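Serine/threonine protein phosphatase Stp1 (Streptococcus agalactiae, PDB 2PK0) probably removes phosphate from phosphoserine and phosphothreonine of proteins, as a magnesium-binding phosphatase of the PP2C family. Local coordinates at residues T104-V109 / A119-S124. Sequence-based numbering, arbitrary orientation.
Sequences TTIEAV and AHVGDS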
ATOM      1  N   THR A 104      -3.158   8.266  -7.906  1.00 33.10           N
ATOM      2  CA  THR A 104      -2.711   7.647  -6.678  1.00 30.44           C
ATOM      3  C   THR A 104      -2.211   6.211  -6.854  1.00 28.32           C
ATOM      4  O   THR A 104      -2.635   5.515  -7.759  1.00 28.89           O
ATOM      5  CB  THR A 104      -3.802   7.689  -5.589  1.00 31.35           C
ATOM      6  OG1 THR A 104      -3.304   7.038  -4.416  1.00 33.28           O
ATOM      7  CG2 THR A 104      -5.064   6.993  -6.046  1.00 29.00           C
ATOM      8  N   THR A 105      -1.297   5.770  -5.993  1.00 26.17           N
ATOM      9  CA  THR A 105      -1.026   4.339  -5.885  1.00 25.76           C
ATOM     10  C   THR A 105      -2.166   3.689  -5.097  1.00 25.82           C
ATOM     11  O   THR A 105      -2.945   4.382  -4.444  1.00 26.99           O
ATOM     12  CB  THR A 105       0.279   4.021  -5.122  1.00 25.07           C
ATOM     13  OG1 THR A 105       0.098   4.281  -3.724  1.00 22.57           O
ATOM     14  CG2 THR A 105       1.441   4.812  -5.648  1.00 25.11           C
ATOM     15  N   ILE A 106      -2.258   2.366  -5.131  1.00 24.91           N
ATOM     16  CA  ILE A 106      -3.127   1.672  -4.174  1.00 27.92           C
ATOM     17  C   ILE A 106      -2.557   0.350  -3.648  1.00 28.56           C
ATOM     18  O   ILE A 106      -1.866  -0.377  -4.364  1.00 28.11           O
ATOM     19  CB  ILE A 106      -4.568   1.445  -4.706  1.00 28.02           C
ATOM     20  CG1 ILE A 106      -5.560   1.415  -3.535  1.00 29.02           C
ATOM     21  CG2 ILE A 106      -4.676   0.169  -5.561  1.00 25.37           C
ATOM     22  CD1 ILE A 106      -6.915   0.837  -3.891  1.00 28.77           C
ATOM     23  N   GLU A 107      -2.809   0.098  -2.366  1.00 28.73           N
ATOM     24  CA  GLU A 107      -2.726  -1.235  -1.784  1.00 30.92           C
ATOM     25  C   GLU A 107      -4.046  -1.520  -1.077  1.00 30.34           C
ATOM     26  O   GLU A 107      -4.441  -0.786  -0.158  1.00 28.11           O
ATOM     27  CB  GLU A 107      -1.581  -1.361  -0.765  1.00 32.81           C
ATOM     28  CG  GLU A 107      -0.192  -1.001  -1.258  1.00 35.26           C
ATOM     29  CD  GLU A 107       0.230  -1.758  -2.508  1.00 38.84           C
ATOM     30  OE1 GLU A 107      -0.124  -2.939  -2.665  1.00 39.55           O
ATOM     31  OE2 GLU A 107       0.912  -1.166  -3.363  1.00 43.05           O
ATOM     32  N   ALA A 108      -4.729  -2.570  -1.508  1.00 26.43           N
ATOM     33  CA  ALA A 108      -5.978  -2.928  -0.890  1.00 26.10           C
ATOM     34  C   ALA A 108      -5.844  -4.361  -0.418  1.00 27.49           C
ATOM     35  O   ALA A 108      -5.541  -5.250  -1.205  1.00 26.26           O
ATOM     36  CB  ALA A 108      -7.118  -2.779  -1.879  1.00 27.74           C
ATOM     37  N   VAL A 109      -6.008  -4.574   0.882  1.00 28.27           N
ATOM     38  CA  VAL A 109      -5.730  -5.879   1.485  1.00 27.16           C
ATOM     39  C   VAL A 109      -6.920  -6.308   2.311  1.00 27.91           C
ATOM     40  O   VAL A 109      -7.341  -5.572   3.208  1.00 27.75           O
ATOM     41  CB  VAL A 109      -4.516  -5.827   2.435  1.00 25.97           C
ATOM     42  CG1 VAL A 109      -4.180  -7.222   2.952  1.00 27.13           C
ATOM     43  CG2 VAL A 109      -3.321  -5.225   1.757  1.00 24.67           C
ATOM     44  N   ALA A 119      -4.764  -6.327  -3.826  1.00 33.48           N
ATOM     45  CA  ALA A 119      -4.646  -5.687  -5.126  1.00 33.01           C
ATOM     46  C   ALA A 119      -3.609  -4.573  -4.985  1.00 33.77           C
ATOM     47  O   ALA A 119      -3.606  -3.871  -3.972  1.00 35.69           O
ATOM     48  CB  ALA A 119      -5.978  -5.112  -5.558  1.00 29.92           C
ATOM     49  N   HIS A 120      -2.768  -4.387  -6.007  1.00 32.99           N
ATOM     50  CA  HIS A 120      -1.597  -3.494  -5.920  1.00 31.41           C
ATOM     51  C   HIS A 120      -1.349  -2.729  -7.222  1.00 30.45           C
ATOM     52  O   HIS A 120      -1.321  -3.323  -8.280  1.00 32.06           O
ATOM     53  CB  HIS A 120      -0.368  -4.325  -5.538  1.00 28.99           C
ATOM     54  CG  HIS A 120       0.929  -3.783  -6.045  1.00 27.07           C
ATOM     55  ND1 HIS A 120       1.480  -2.607  -5.581  1.00 26.00           N
ATOM     56  CD2 HIS A 120       1.809  -4.283  -6.945  1.00 26.74           C
ATOM     57  CE1 HIS A 120       2.637  -2.401  -6.187  1.00 24.89           C
ATOM     58  NE2 HIS A 120       2.857  -3.398  -7.022  1.00 24.84           N
ATOM     59  N   VAL A 121      -1.194  -1.406  -7.124  1.00 28.88           N
ATOM     60  CA  VAL A 121      -1.012  -0.503  -8.254  1.00 25.62           C
ATOM     61  C   VAL A 121      -0.046   0.603  -7.826  1.00 26.22           C
ATOM     62  O   VAL A 121      -0.371   1.365  -6.931  1.00 25.99           O
ATOM     63  CB  VAL A 121      -2.334   0.240  -8.620  1.00 27.04           C
ATOM     64  CG1 VAL A 121      -2.100   1.243  -9.769  1.00 27.24           C
ATOM     65  CG2 VAL A 121      -3.437  -0.712  -8.992  1.00 25.69           C
ATOM     66  N   GLY A 122       1.127   0.706  -8.446  1.00 24.98           N
ATOM     67  CA  GLY A 122       2.082   1.743  -8.082  1.00 25.22           C
ATOM     68  C   GLY A 122       3.378   1.258  -7.460  1.00 27.54           C
ATOM     69  O   GLY A 122       3.843   0.148  -7.742  1.00 27.76           O
ATOM     70  N   ASP A 123       3.973   2.105  -6.622  1.00 28.18           N
ATOM     71  CA  ASP A 123       5.233   1.784  -5.952  1.00 29.16           C
ATOM     72  C   ASP A 123       5.096   1.689  -4.430  1.00 29.66           C
ATOM     73  O   ASP A 123       6.082   1.715  -3.694  1.00 30.97           O
ATOM     74  CB  ASP A 123       6.345   2.774  -6.336  1.00 30.09           C
ATOM     75  CG  ASP A 123       6.017   4.213  -5.972  1.00 33.55           C
ATOM     76  OD1 ASP A 123       4.853   4.501  -5.601  1.00 36.60           O
ATOM     77  OD2 ASP A 123       6.933   5.069  -6.065  1.00 34.95           O
ATOM     78  N   SER A 124       3.863   1.593  -3.960  1.00 28.74           N
ATOM     79  CA  SER A 124       3.627   1.234  -2.576  1.00 29.77           C
ATOM     80  C   SER A 124       3.963  -0.253  -2.408  1.00 30.01           C
ATOM     81  O   SER A 124       4.083  -0.991  -3.387  1.00 31.86           O
ATOM     82  CB  SER A 124       2.182   1.526  -2.192  1.00 29.58           C
ATOM     83  OG  SER A 124       1.937   2.912  -2.105  1.00 30.79           O
TER
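Thr105 OG1 is gripped twice: it shares a 2.8 Å hydrogen bond with Ser124 OG and is also hydrogen-bonded to the backbone N of the magnesium ligand Asp41. The hydroxyl lies where a beta hairpin, formed by strands 103-112 and 115-121 in one of the two antiparallel sheets of the PP2C sandwich, meets the metal-bearing end of the fold. The pairing is antiparallel by two measures: the strand axes run at 175° to each other, and Ile106 with Val121 and Ala108 with Ala119 are hydrogen-bonded pairs, each making two reciprocal N-H to O bonds. Glu107 and His120 form the non-hydrogen-bonded pair between them, and here the side chains supply the bond. His120 ND1 donates to Glu107 OE2 at 2.7 Å with an N-H...O angle of 157°. The acceptor lies close to the ring plane and uses its syn lone pair, while the two side chains lie side by side and point the same way, with carboxylate and ring planes 28° apart. A bend at chi2 brings the Glu107 carboxylate back alongside the ring. His120 NE2 is bonded to Ser139 O, so both ring nitrogens have partners and the ring's rotation is fixed; the His141 ring stacks on it. On the other face of the sheet, Ile106 CG2 meets Val121 CG2 at 3.8 Å, and Ile106 reaches on to helices 48-64 and 72-96. Beyond the strand, Gly122 adopts a backbone conformation that calls for glycine, and the chain then turns to Asp123, whose side chain lies about 6 Å from a bound magnesium ion. There Asp123 OD1 approaches the methyl CG2 of Thr105 to 3.4 Å, the two side chains crossing at about a right angle.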